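Local coordinates for type II restriction enzyme BsoBI (Geobacillus stearothermophilus, PDB 1DC1), which cuts double-stranded DNA as a homodimeric type II restriction endonuclease, recognising 5'-CYCGRG-3' and cleaving after the first C, at residues V204-K209 with N266-K271; K209-C214 with L236-L241; P275-I280 with S300-A305. All blocks are in the same frame, centred on the assembly; numbering follows the deposited sequence.

Contact 1 (V204-K209 with N266-K271); sequences VSLVKK and NKFSEK. Unlike the reference sequence in segment 204-209: Ser-205 (reference Pro). With nucleotides of chain A.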
loop_
_atom_site.group_PDB
_atom_site.type_symbol
_atom_site.label_atom_id
_atom_site.label_comp_id
_atom_site.label_asym_id
_atom_site.label_seq_id
_atom_site.Cartn_x
_atom_site.Cartn_y
_atom_site.Cartn_z
ATOM N N VAL D 204 -6.787 0.263 -20.847
ATOM C CA VAL D 204 -6.167 0.471 -22.141
ATOM C C VAL D 204 -5.907 -0.897 -22.735
ATOM O O VAL D 204 -5.068 -1.678 -22.263
ATOM C CB VAL D 204 -4.883 1.260 -21.991
ATOM C CG1 VAL D 204 -4.192 1.436 -23.352
ATOM C CG2 VAL D 204 -5.217 2.591 -21.395
ATOM N N SER D 205 -6.668 -1.191 -23.778
ATOM C CA SER D 205 -6.587 -2.496 -24.411
ATOM C C SER D 205 -5.252 -3.074 -24.877
ATOM O O SER D 205 -5.078 -4.296 -24.785
ATOM C CB SER D 205 -7.632 -2.596 -25.513
ATOM O OG SER D 205 -8.888 -2.270 -24.958
ATOM N N LEU D 206 -4.308 -2.249 -25.334
ATOM C CA LEU D 206 -3.027 -2.780 -25.772
ATOM C C LEU D 206 -2.224 -3.313 -24.608
ATOM O O LEU D 206 -1.580 -4.346 -24.740
ATOM C CB LEU D 206 -2.210 -1.688 -26.453
ATOM C CG LEU D 206 -2.022 -1.657 -27.964
ATOM C CD1 LEU D 206 -0.701 -0.998 -28.270
ATOM C CD2 LEU D 206 -2.121 -3.068 -28.544
ATOM N N VAL D 207 -2.213 -2.581 -23.487
ATOM C CA VAL D 207 -1.465 -3.033 -22.318
ATOM C C VAL D 207 -2.324 -3.917 -21.457
ATOM O O VAL D 207 -1.780 -4.697 -20.692
ATOM C CB VAL D 207 -0.923 -1.852 -21.465
ATOM C CG1 VAL D 207 -0.114 -0.940 -22.351
ATOM C CG2 VAL D 207 -2.041 -1.052 -20.891
ATOM N N LYS D 208 -3.659 -3.821 -21.587
ATOM C CA LYS D 208 -4.591 -4.628 -20.787
ATOM C C LYS D 208 -4.428 -4.246 -19.313
ATOM O O LYS D 208 -4.423 -5.129 -18.426
ATOM C CB LYS D 208 -4.298 -6.148 -20.906
ATOM C CG LYS D 208 -4.629 -6.771 -22.282
ATOM C CD LYS D 208 -3.830 -8.067 -22.554
ATOM C CE LYS D 208 -2.403 -7.791 -23.112
ATOM N NZ LYS D 208 -1.286 -7.907 -22.087
ATOM N N LYS D 209 -4.241 -2.946 -19.067
ATOM C CA LYS D 209 -4.079 -2.412 -17.710
ATOM C C LYS D 209 -4.835 -1.093 -17.688
ATOM O O LYS D 209 -5.102 -0.480 -18.738
ATOM C CB LYS D 209 -2.584 -2.190 -17.375
ATOM C CG LYS D 209 -1.678 -3.484 -17.345
ATOM C CD LYS D 209 -1.975 -4.330 -16.094
ATOM C CE LYS D 209 -1.368 -5.756 -16.132
ATOM N NZ LYS D 209 -2.180 -6.725 -16.987
ATOM N N ASN D 266 6.269 -0.021 -23.759
ATOM C CA ASN D 266 6.644 -1.268 -24.399
ATOM C C ASN D 266 5.567 -1.723 -25.385
ATOM O O ASN D 266 5.854 -1.931 -26.572
ATOM C CB ASN D 266 6.892 -2.359 -23.337
ATOM C CG ASN D 266 8.279 -2.225 -22.640
ATOM O OD1 ASN D 266 9.147 -1.452 -23.066
ATOM N ND2 ASN D 266 8.473 -2.989 -21.570
ATOM N N LYS D 267 4.336 -1.849 -24.904
ATOM C CA LYS D 267 3.252 -2.301 -25.747
ATOM C C LYS D 267 2.994 -1.358 -26.934
ATOM O O LYS D 267 2.817 -1.799 -28.085
ATOM C CB LYS D 267 2.005 -2.442 -24.896
ATOM C CG LYS D 267 2.054 -3.673 -24.043
ATOM C CD LYS D 267 2.292 -4.887 -24.927
ATOM C CE LYS D 267 2.188 -6.160 -24.133
ATOM N NZ LYS D 267 1.365 -7.162 -24.876
ATOM N N PHE D 268 2.974 -0.053 -26.671
ATOM C CA PHE D 268 2.717 0.874 -27.765
ATOM C C PHE D 268 3.843 0.849 -28.830
ATOM O O PHE D 268 3.562 0.851 -30.024
ATOM C CB PHE D 268 2.474 2.330 -27.248
ATOM C CG PHE D 268 1.017 2.625 -26.893
ATOM C CD1 PHE D 268 0.492 2.237 -25.643
ATOM C CD2 PHE D 268 0.141 3.151 -27.847
ATOM C CE1 PHE D 268 -0.909 2.354 -25.356
ATOM C CE2 PHE D 268 -1.247 3.278 -27.589
ATOM C CZ PHE D 268 -1.781 2.875 -26.335
ATOM N N SER D 269 5.101 0.813 -28.405
ATOM C CA SER D 269 6.216 0.812 -29.328
ATOM C C SER D 269 6.175 -0.358 -30.257
ATOM O O SER D 269 6.548 -0.230 -31.422
ATOM C CB SER D 269 7.524 0.761 -28.582
ATOM O OG SER D 269 7.765 2.036 -28.048
ATOM N N GLU D 270 5.755 -1.496 -29.716
ATOM C CA GLU D 270 5.618 -2.717 -30.469
ATOM C C GLU D 270 4.748 -2.474 -31.663
ATOM O O GLU D 270 4.936 -3.086 -32.718
ATOM C CB GLU D 270 4.945 -3.764 -29.630
ATOM C CG GLU D 270 5.868 -4.415 -28.658
ATOM C CD GLU D 270 5.148 -5.491 -27.901
ATOM O OE1 GLU D 270 4.005 -5.829 -28.326
ATOM O OE2 GLU D 270 5.716 -5.978 -26.893
ATOM N N LYS D 271 3.779 -1.595 -31.476
ATOM C CA LYS D 271 2.846 -1.247 -32.526
ATOM C C LYS D 271 3.352 -0.065 -33.333
ATOM O O LYS D 271 2.671 0.464 -34.209
ATOM C CB LYS D 271 1.502 -0.874 -31.915
ATOM C CG LYS D 271 0.564 -2.056 -31.836
ATOM C CD LYS D 271 1.260 -3.383 -31.412
ATOM C CE LYS D 271 0.303 -4.598 -31.582
ATOM N NZ LYS D 271 0.978 -5.840 -32.096
ATOM P P DC A 5 -3.540 -1.886 -13.180
ATOM O OP1 DC A 5 -4.238 -2.255 -14.437
ATOM O OP2 DC A 5 -2.101 -1.655 -13.195
ATOM O "O5'" DC A 5 -4.246 -0.543 -12.712
ATOM C "C5'" DC A 5 -3.904 0.087 -11.483
ATOM C "C4'" DC A 5 -5.140 0.676 -10.850
ATOM O "O4'" DC A 5 -5.987 -0.368 -10.330
ATOM C "C3'" DC A 5 -4.844 1.553 -9.643
ATOM O "O3'" DC A 5 -4.484 2.855 -10.040
ATOM C "C2'" DC A 5 -6.142 1.515 -8.872
ATOM C "C1'" DC A 5 -6.566 0.074 -9.109
ATOM N N1 DC A 5 -6.211 -0.876 -8.026
ATOM C C2 DC A 5 -6.966 -0.811 -6.835
ATOM O O2 DC A 5 -7.839 0.099 -6.724
ATOM N N3 DC A 5 -6.724 -1.720 -5.846
ATOM C C4 DC A 5 -5.773 -2.659 -6.012
ATOM N N4 DC A 5 -5.596 -3.548 -5.038
ATOM C C5 DC A 5 -4.978 -2.731 -7.199
ATOM C C6 DC A 5 -5.220 -1.816 -8.164
ATOM P P DA A 4 -4.379 -8.167 -14.036
ATOM O OP1 DA A 4 -3.638 -7.840 -15.318
ATOM O OP2 DA A 4 -3.799 -9.176 -13.065
ATOM O "O5'" DA A 4 -4.583 -6.793 -13.261
ATOM C "C5'" DA A 4 -5.178 -5.668 -13.913
ATOM C "C4'" DA A 4 -5.337 -4.538 -12.931
ATOM O "O4'" DA A 4 -6.380 -4.879 -11.989
ATOM C "C3'" DA A 4 -4.077 -4.240 -12.102
ATOM O "O3'" DA A 4 -3.863 -2.849 -11.938
ATOM C "C2'" DA A 4 -4.478 -4.708 -10.706
ATOM C "C1'" DA A 4 -5.966 -4.414 -10.747
ATOM N N9 DA A 4 -6.791 -5.039 -9.735
ATOM C C8 DA A 4 -6.697 -6.298 -9.244
ATOM N N7 DA A 4 -7.480 -6.512 -8.227
ATOM C C5 DA A 4 -8.167 -5.313 -8.062
ATOM C C6 DA A 4 -9.155 -4.896 -7.128
ATOM N N6 DA A 4 -9.589 -5.671 -6.137
ATOM N N1 DA A 4 -9.665 -3.652 -7.253
ATOM C C2 DA A 4 -9.197 -2.875 -8.243
ATOM N N3 DA A 4 -8.271 -3.153 -9.170
ATOM C C4 DA A 4 -7.787 -4.411 -9.012
HETATM O O HOH W 1 -0.425 -5.932 -26.977
#

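Contact 2 (K209-C214 with L236-L241); sequences KNVDIC and LLLGEL. With nucleotides of chain A.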
loop_
_atom_site.group_PDB
_atom_site.type_symbol
_atom_site.label_atom_id
_atom_site.label_comp_id
_atom_site.label_asym_id
_atom_site.label_seq_id
_atom_site.Cartn_x
_atom_site.Cartn_y
_atom_site.Cartn_z
ATOM N N LYS D 209 -4.241 -2.946 -19.067
ATOM C CA LYS D 209 -4.079 -2.412 -17.710
ATOM C C LYS D 209 -4.835 -1.093 -17.688
ATOM O O LYS D 209 -5.102 -0.480 -18.738
ATOM C CB LYS D 209 -2.584 -2.190 -17.375
ATOM C CG LYS D 209 -1.678 -3.484 -17.345
ATOM C CD LYS D 209 -1.975 -4.330 -16.094
ATOM C CE LYS D 209 -1.368 -5.756 -16.132
ATOM N NZ LYS D 209 -2.180 -6.725 -16.987
ATOM N N ASN D 210 -5.227 -0.703 -16.495
ATOM C CA ASN D 210 -5.934 0.546 -16.288
ATOM C C ASN D 210 -4.894 1.662 -16.267
ATOM O O ASN D 210 -3.740 1.429 -15.863
ATOM C CB ASN D 210 -6.682 0.415 -14.976
ATOM C CG ASN D 210 -7.819 -0.557 -15.070
ATOM O OD1 ASN D 210 -8.730 -0.379 -15.872
ATOM N ND2 ASN D 210 -7.771 -1.602 -14.263
ATOM N N VAL D 211 -5.286 2.853 -16.719
ATOM C CA VAL D 211 -4.396 4.014 -16.729
ATOM C C VAL D 211 -5.137 5.173 -16.086
ATOM O O VAL D 211 -6.313 5.387 -16.339
ATOM C CB VAL D 211 -3.952 4.388 -18.171
ATOM C CG1 VAL D 211 -2.934 5.491 -18.091
ATOM C CG2 VAL D 211 -3.259 3.144 -18.878
ATOM N N ASP D 212 -4.454 5.924 -15.243
ATOM C CA ASP D 212 -5.111 7.036 -14.530
ATOM C C ASP D 212 -5.670 8.088 -15.467
ATOM O O ASP D 212 -6.830 8.487 -15.331
ATOM C CB ASP D 212 -4.129 7.744 -13.583
ATOM C CG ASP D 212 -3.706 6.876 -12.406
ATOM O OD1 ASP D 212 -4.426 5.897 -12.024
ATOM O OD2 ASP D 212 -2.628 7.186 -11.875
ATOM N N ILE D 213 -4.823 8.540 -16.404
ATOM C CA ILE D 213 -5.156 9.632 -17.339
ATOM C C ILE D 213 -4.908 9.200 -18.772
ATOM O O ILE D 213 -3.814 8.700 -19.081
ATOM C CB ILE D 213 -4.254 10.865 -17.091
ATOM C CG1 ILE D 213 -4.407 11.329 -15.636
ATOM C CG2 ILE D 213 -4.521 11.972 -18.170
ATOM C CD1 ILE D 213 -3.370 12.286 -15.222
ATOM N N CYS D 214 -5.903 9.434 -19.634
ATOM C CA CYS D 214 -5.821 9.111 -21.049
ATOM C C CYS D 214 -6.338 10.269 -21.864
ATOM O O CYS D 214 -7.427 10.742 -21.584
ATOM C CB CYS D 214 -6.659 7.871 -21.348
ATOM S SG CYS D 214 -5.911 6.276 -20.819
ATOM N N LEU D 236 -3.171 9.899 -27.547
ATOM C CA LEU D 236 -2.157 10.970 -27.622
ATOM C C LEU D 236 -1.266 10.981 -26.381
ATOM O O LEU D 236 -0.080 11.236 -26.484
ATOM C CB LEU D 236 -2.799 12.369 -27.714
ATOM C CG LEU D 236 -3.551 12.723 -29.003
ATOM C CD1 LEU D 236 -4.245 14.044 -28.864
ATOM C CD2 LEU D 236 -2.563 12.745 -30.178
ATOM N N LEU D 237 -1.851 10.702 -25.220
ATOM C CA LEU D 237 -1.116 10.739 -23.974
ATOM C C LEU D 237 -1.682 9.770 -22.957
ATOM O O LEU D 237 -2.890 9.557 -22.931
ATOM C CB LEU D 237 -1.147 12.179 -23.398
ATOM C CG LEU D 237 -0.594 12.501 -21.987
ATOM C CD1 LEU D 237 -0.119 13.924 -21.991
ATOM C CD2 LEU D 237 -1.664 12.282 -20.888
ATOM N N LEU D 238 -0.793 9.170 -22.144
ATOM C CA LEU D 238 -1.169 8.278 -21.034
ATOM C C LEU D 238 -0.353 8.751 -19.837
ATOM O O LEU D 238 0.817 9.096 -19.966
ATOM C CB LEU D 238 -0.900 6.811 -21.359
ATOM C CG LEU D 238 -1.633 6.420 -22.661
ATOM C CD1 LEU D 238 -0.634 6.231 -23.775
ATOM C CD2 LEU D 238 -2.424 5.202 -22.454
ATOM N N GLY D 239 -0.990 8.828 -18.675
ATOM C CA GLY D 239 -0.255 9.313 -17.533
ATOM C C GLY D 239 -0.723 8.725 -16.226
ATOM O O GLY D 239 -1.847 8.228 -16.125
ATOM N N GLU D 240 0.154 8.775 -15.236
ATOM C CA GLU D 240 -0.132 8.267 -13.899
ATOM C C GLU D 240 -0.255 9.499 -13.018
ATOM O O GLU D 240 0.459 10.474 -13.202
ATOM C CB GLU D 240 1.003 7.368 -13.390
ATOM C CG GLU D 240 0.756 5.826 -13.372
ATOM C CD GLU D 240 -0.259 5.281 -14.421
ATOM O OE1 GLU D 240 -1.474 5.553 -14.272
ATOM O OE2 GLU D 240 0.145 4.555 -15.378
ATOM N N LEU D 241 -1.177 9.462 -12.064
ATOM C CA LEU D 241 -1.428 10.601 -11.161
ATOM C C LEU D 241 -1.488 10.053 -9.749
ATOM O O LEU D 241 -2.364 9.260 -9.465
ATOM C CB LEU D 241 -2.774 11.277 -11.524
ATOM C CG LEU D 241 -3.445 12.311 -10.597
ATOM C CD1 LEU D 241 -2.520 13.509 -10.398
ATOM C CD2 LEU D 241 -4.786 12.795 -11.203
ATOM P P DC A 5 -3.540 -1.886 -13.180
ATOM O OP1 DC A 5 -4.238 -2.255 -14.437
ATOM O OP2 DC A 5 -2.101 -1.655 -13.195
ATOM O "O5'" DC A 5 -4.246 -0.543 -12.712
ATOM C "C5'" DC A 5 -3.904 0.087 -11.483
ATOM C "C4'" DC A 5 -5.140 0.676 -10.850
ATOM O "O4'" DC A 5 -5.987 -0.368 -10.330
ATOM C "C3'" DC A 5 -4.844 1.553 -9.643
ATOM O "O3'" DC A 5 -4.484 2.855 -10.040
ATOM C "C2'" DC A 5 -6.142 1.515 -8.872
ATOM C "C1'" DC A 5 -6.566 0.074 -9.109
ATOM N N1 DC A 5 -6.211 -0.876 -8.026
ATOM C C2 DC A 5 -6.966 -0.811 -6.835
ATOM O O2 DC A 5 -7.839 0.099 -6.724
ATOM N N3 DC A 5 -6.724 -1.720 -5.846
ATOM C C4 DC A 5 -5.773 -2.659 -6.012
ATOM N N4 DC A 5 -5.596 -3.548 -5.038
ATOM C C5 DC A 5 -4.978 -2.731 -7.199
ATOM C C6 DC A 5 -5.220 -1.816 -8.164
ATOM P P DA A 4 -4.379 -8.167 -14.036
ATOM O OP1 DA A 4 -3.638 -7.840 -15.318
ATOM O OP2 DA A 4 -3.799 -9.176 -13.065
ATOM O "O5'" DA A 4 -4.583 -6.793 -13.261
ATOM C "C5'" DA A 4 -5.178 -5.668 -13.913
ATOM C "C4'" DA A 4 -5.337 -4.538 -12.931
ATOM O "O4'" DA A 4 -6.380 -4.879 -11.989
ATOM C "C3'" DA A 4 -4.077 -4.240 -12.102
ATOM O "O3'" DA A 4 -3.863 -2.849 -11.938
ATOM C "C2'" DA A 4 -4.478 -4.708 -10.706
ATOM C "C1'" DA A 4 -5.966 -4.414 -10.747
ATOM N N9 DA A 4 -6.791 -5.039 -9.735
ATOM C C8 DA A 4 -6.697 -6.298 -9.244
ATOM N N7 DA A 4 -7.480 -6.512 -8.227
ATOM C C5 DA A 4 -8.167 -5.313 -8.062
ATOM C C6 DA A 4 -9.155 -4.896 -7.128
ATOM N N6 DA A 4 -9.589 -5.671 -6.137
ATOM N N1 DA A 4 -9.665 -3.652 -7.253
ATOM C C2 DA A 4 -9.197 -2.875 -8.243
ATOM N N3 DA A 4 -8.271 -3.153 -9.170
ATOM C C4 DA A 4 -7.787 -4.411 -9.012
ATOM P P DT A 6 -3.590 3.749 -9.084
ATOM O OP1 DT A 6 -3.381 4.976 -9.848
ATOM O OP2 DT A 6 -2.430 3.018 -8.475
ATOM O "O5'" DT A 6 -4.528 4.072 -7.837
ATOM C "C5'" DT A 6 -5.569 5.066 -7.927
ATOM C "C4'" DT A 6 -6.202 5.270 -6.567
ATOM O "O4'" DT A 6 -6.868 4.067 -6.115
ATOM C "C3'" DT A 6 -5.202 5.604 -5.465
ATOM O "O3'" DT A 6 -4.966 7.010 -5.489
ATOM C "C2'" DT A 6 -5.949 5.171 -4.220
ATOM C "C1'" DT A 6 -6.759 3.973 -4.698
ATOM N N1 DT A 6 -6.058 2.734 -4.376
ATOM C C2 DT A 6 -6.292 2.167 -3.146
ATOM O O2 DT A 6 -7.016 2.666 -2.290
ATOM N N3 DT A 6 -5.635 0.989 -2.941
ATOM C C4 DT A 6 -4.771 0.358 -3.801
ATOM O O4 DT A 6 -4.310 -0.726 -3.487
ATOM C C5 DT A 6 -4.509 1.062 -5.043
ATOM C C7 DT A 6 -3.476 0.543 -5.992
ATOM C C6 DT A 6 -5.183 2.171 -5.273
HETATM O O HOH W 2 -1.170 1.886 -16.044
#

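Contact 3 (P275-I280 with S300-A305); sequences PKTIFI and SLTNSA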
loop_
_atom_site.group_PDB
_atom_site.type_symbol
_atom_site.label_atom_id
_atom_site.label_comp_id
_atom_site.label_asym_id
_atom_site.label_seq_id
_atom_site.Cartn_x
_atom_site.Cartn_y
_atom_site.Cartn_z
ATOM N N PRO D 275 2.873 7.270 -27.833
ATOM C CA PRO D 275 2.028 8.265 -27.134
ATOM C C PRO D 275 2.894 9.034 -26.106
ATOM O O PRO D 275 3.963 8.534 -25.654
ATOM C CB PRO D 275 0.970 7.416 -26.434
ATOM C CG PRO D 275 1.588 6.049 -26.299
ATOM C CD PRO D 275 2.394 5.897 -27.595
ATOM N N LYS D 276 2.487 10.248 -25.753
ATOM C CA LYS D 276 3.236 11.003 -24.737
ATOM C C LYS D 276 2.941 10.339 -23.394
ATOM O O LYS D 276 1.905 9.699 -23.242
ATOM C CB LYS D 276 2.764 12.469 -24.657
ATOM C CG LYS D 276 3.058 13.295 -25.904
ATOM C CD LYS D 276 2.395 14.650 -25.753
ATOM C CE LYS D 276 2.621 15.529 -26.950
ATOM N NZ LYS D 276 3.232 14.795 -28.090
ATOM N N THR D 277 3.849 10.472 -22.438
ATOM C CA THR D 277 3.612 9.892 -21.114
ATOM C C THR D 277 3.921 10.934 -20.050
ATOM O O THR D 277 4.816 11.761 -20.211
ATOM C CB THR D 277 4.469 8.618 -20.822
ATOM O OG1 THR D 277 5.843 8.946 -20.971
ATOM C CG2 THR D 277 4.060 7.429 -21.757
ATOM N N ILE D 278 3.146 10.932 -18.970
ATOM C CA ILE D 278 3.384 11.902 -17.899
ATOM C C ILE D 278 3.229 11.238 -16.522
ATOM O O ILE D 278 2.586 10.202 -16.378
ATOM C CB ILE D 278 2.410 13.194 -17.979
ATOM C CG1 ILE D 278 0.949 12.811 -17.663
ATOM C CG2 ILE D 278 2.522 13.888 -19.331
ATOM C CD1 ILE D 278 -0.016 14.015 -17.651
ATOM N N PHE D 279 3.869 11.854 -15.534
ATOM C CA PHE D 279 3.778 11.444 -14.144
ATOM C C PHE D 279 3.521 12.699 -13.318
ATOM O O PHE D 279 4.282 13.668 -13.400
ATOM C CB PHE D 279 5.055 10.806 -13.627
ATOM C CG PHE D 279 4.954 10.424 -12.184
ATOM C CD1 PHE D 279 4.298 9.245 -11.813
ATOM C CD2 PHE D 279 5.419 11.278 -11.180
ATOM C CE1 PHE D 279 4.094 8.923 -10.461
ATOM C CE2 PHE D 279 5.220 10.952 -9.802
ATOM C CZ PHE D 279 4.557 9.781 -9.461
ATOM N N ILE D 280 2.452 12.689 -12.534
ATOM C CA ILE D 280 2.121 13.823 -11.668
ATOM C C ILE D 280 2.012 13.229 -10.273
ATOM O O ILE D 280 1.315 12.256 -10.076
ATOM C CB ILE D 280 0.749 14.451 -12.045
ATOM C CG1 ILE D 280 0.775 14.916 -13.504
ATOM C CG2 ILE D 280 0.373 15.576 -11.081
ATOM C CD1 ILE D 280 -0.632 15.221 -14.069
ATOM N N SER D 300 12.123 9.644 -22.273
ATOM C CA SER D 300 11.251 8.515 -21.985
ATOM C C SER D 300 9.948 8.979 -21.274
ATOM O O SER D 300 8.897 8.375 -21.452
ATOM C CB SER D 300 12.015 7.369 -21.271
ATOM O OG SER D 300 11.816 7.358 -19.891
ATOM N N LEU D 301 9.996 10.066 -20.515
ATOM C CA LEU D 301 8.782 10.635 -19.930
ATOM C C LEU D 301 8.676 12.011 -20.620
ATOM O O LEU D 301 9.670 12.722 -20.754
ATOM C CB LEU D 301 8.931 10.779 -18.420
ATOM C CG LEU D 301 7.772 10.883 -17.432
ATOM C CD1 LEU D 301 6.860 9.685 -17.558
ATOM C CD2 LEU D 301 8.372 11.018 -15.982
ATOM N N THR D 302 7.482 12.374 -21.079
ATOM C CA THR D 302 7.226 13.636 -21.780
ATOM C C THR D 302 7.092 14.876 -20.890
ATOM O O THR D 302 7.547 15.973 -21.245
ATOM C CB THR D 302 5.957 13.545 -22.653
ATOM O OG1 THR D 302 5.958 12.296 -23.349
ATOM C CG2 THR D 302 5.931 14.667 -23.658
ATOM N N ASN D 303 6.465 14.699 -19.729
ATOM C CA ASN D 303 6.273 15.813 -18.810
ATOM C C ASN D 303 5.963 15.289 -17.409
ATOM O O ASN D 303 5.615 14.111 -17.217
ATOM C CB ASN D 303 5.133 16.708 -19.319
ATOM C CG ASN D 303 5.314 18.154 -18.949
ATOM O OD1 ASN D 303 6.048 18.508 -18.008
ATOM N ND2 ASN D 303 4.626 19.011 -19.677
ATOM N N SER D 304 6.084 16.167 -16.430
ATOM C CA SER D 304 5.822 15.786 -15.046
ATOM C C SER D 304 5.526 17.026 -14.239
ATOM O O SER D 304 5.944 18.125 -14.598
ATOM C CB SER D 304 7.034 15.088 -14.452
ATOM O OG SER D 304 6.821 14.688 -13.110
ATOM N N ALA D 305 4.772 16.866 -13.158
ATOM C CA ALA D 305 4.489 17.996 -12.305
ATOM C C ALA D 305 4.275 17.520 -10.860
ATOM O O ALA D 305 3.828 16.398 -10.634
ATOM C CB ALA D 305 3.260 18.747 -12.792
#

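Contact 1 (V204-K209 with N266-K271)
Val-207 and Lys-267 bring the two backbones nearest, with 5.9 Å between their CA atoms, where the tight turn of 204-209 meets the last turn of helix 247-270. Leu-206 does most of the packing. Its CD1 stands over the centre of the Phe-268 ring in a CH-pi contact, 4.1 Å from the centroid and 5° off the normal, and also touches CG of Lys-271. Val-204 meets the same ring differently: its CG1, anti to the backbone N (chi1 178°), lies in the ring plane, 4.0 Å from CE1 of Phe-268. A flat aromatic suits this place because it offers a face to one branched residue and an edge to the other. Beside it, CG1 of Val-207 rests 3.6 Å from CB of Lys-267, whose long chain runs past the turn. Lys-267 NZ donates to a water that in turn donates to Leu-206 O; the like charge of Lys-208 NZ lies 3.9 Å from Lys-267 NZ. The turn ends in a G1 bulge at Lys-208 and Lys-209. The contact thus joins the hairpin of strands 202-204 and 209-211 to the C-terminal end of helix 247-270, with Tyr-235 of strand 235-242 edge-to-face against Phe-268.

Contact 2 (K209-C214 with L236-L241)
Asp-212 OD2 accepts the backbone N-H of Leu-241 in an almost straight bond, 2.7 Å from N to OD2 with 176° at the hydrogen, through the anti lone pair that points away from OD1. Lys-242 adds a long, weak ion pair to the same oxygen. This grip fixes the rotation of the carboxylate and leaves OD1 directed at the DNA, 2.6 Å from OP1 of DT6 of chain A. The phosphate of DT6 links it to DC5; if DC5 is the first C of the recognition sequence, as a C followed by T suggests, this is probably the phosphate to be cut.

Glu-240 approaches from the neighbouring strand. Its chain, bent at chi2 (27°), carries OE1 back to the N-H of Asp-212, which meets it nearly along the C-O axis at 3.2 Å from N to OE1. OE1 also stands 3.1 Å from Asp-212 OD2, the carboxylate planes almost perpendicular; these two acceptors are not bonded to each other, and acids this close are consistent with a site built for a metal ion. The backbone N of Asn-210 donates to OP1 of DC5.

Beyond the corner at Asp-212 the chains form an antiparallel ladder. Ile-213 and Gly-239 are a hydrogen-bonded pair, Ile-213 N to Gly-239 O being 3.0 Å. With no side chain, Gly-239 leaves that face to Ile-213, which reaches the leucines two places before and after the glycine: CG2 to Leu-237 CD2 and CD1 to Leu-241 CB, 3.9 Å away. Val-211 CG1 rests against Leu-238 CB.

Asp-212 at the bend and Glu-240, two residues before Lys-242 on one strand, give the PD-(D/E)XK pattern of this nuclease clan; all three are predicted to form the catalytic magnesium site.

Contact 3 (P275-I280 with S300-A305)
Ser-300 and Leu-301 lead into the second strand of a beta-alpha-beta unit, in which helix 286-298 connects parallel strands 276-281 and 303-306. The carbonyl O of Ser-300 lies 3.1 Å from Thr-277 OG1. Leu-301 then turns its branches to the first strand, CD1 near Thr-277 OG1 and CD2 4.1 Å from Phe-279 CB, while helix residue Ile-292 packs against it. Thr-302 couples to Thr-277 twice: Thr-277 N donates to Thr-302 OG1, which chi1 (-44°) holds anti to the carbonyl carbon, and Thr-302 N donates back to Thr-277 O, 2.9 Å from N to O. A threonine suits this place, since its hydroxyl serves as acceptor before the regular strand begins and its CG2 lies along the aliphatic chain of Lys-276. A valine here would probably leave the N-H of Thr-277 without its acceptor and the strand entrance less firmly held. Asn-303 takes its place beside Ile-278, CB against CG2, and its OD1 accepts the N-H of Ser-304. Ser-304 OG, swung opposite the backbone N (chi1 -179°), turns to Phe-279 O and donates at 2.8 Å. That carbonyl has a second donor in its plane, Ala-305 N, 3.2 Å from Phe-279 O.

How the contacts relate
Contacts 2 and 3 lie in one mixed sheet, their centres about 10 Å apart, because strands 235-242 and 276-281 run side by side; backbone bonds probably join Leu-236 and Leu-238 to Lys-276. Contact 1 sits beside the sheet, its centre about 12 Å from contact 2 and about 16 Å from contact 3. Val-204 packs on Val-211 and Leu-238, and Phe-268 on Pro-275. Along the chain, contact 2 starts at Lys-209, where the first segment of contact 1 ends, and closes before the second; contact 3 follows both. From Lys-209, strand 209-211 leads to Asp-212 of the predicted metal site, while contact 3 adds strand 303-306, one of the sheet's two outermost strands within this chain.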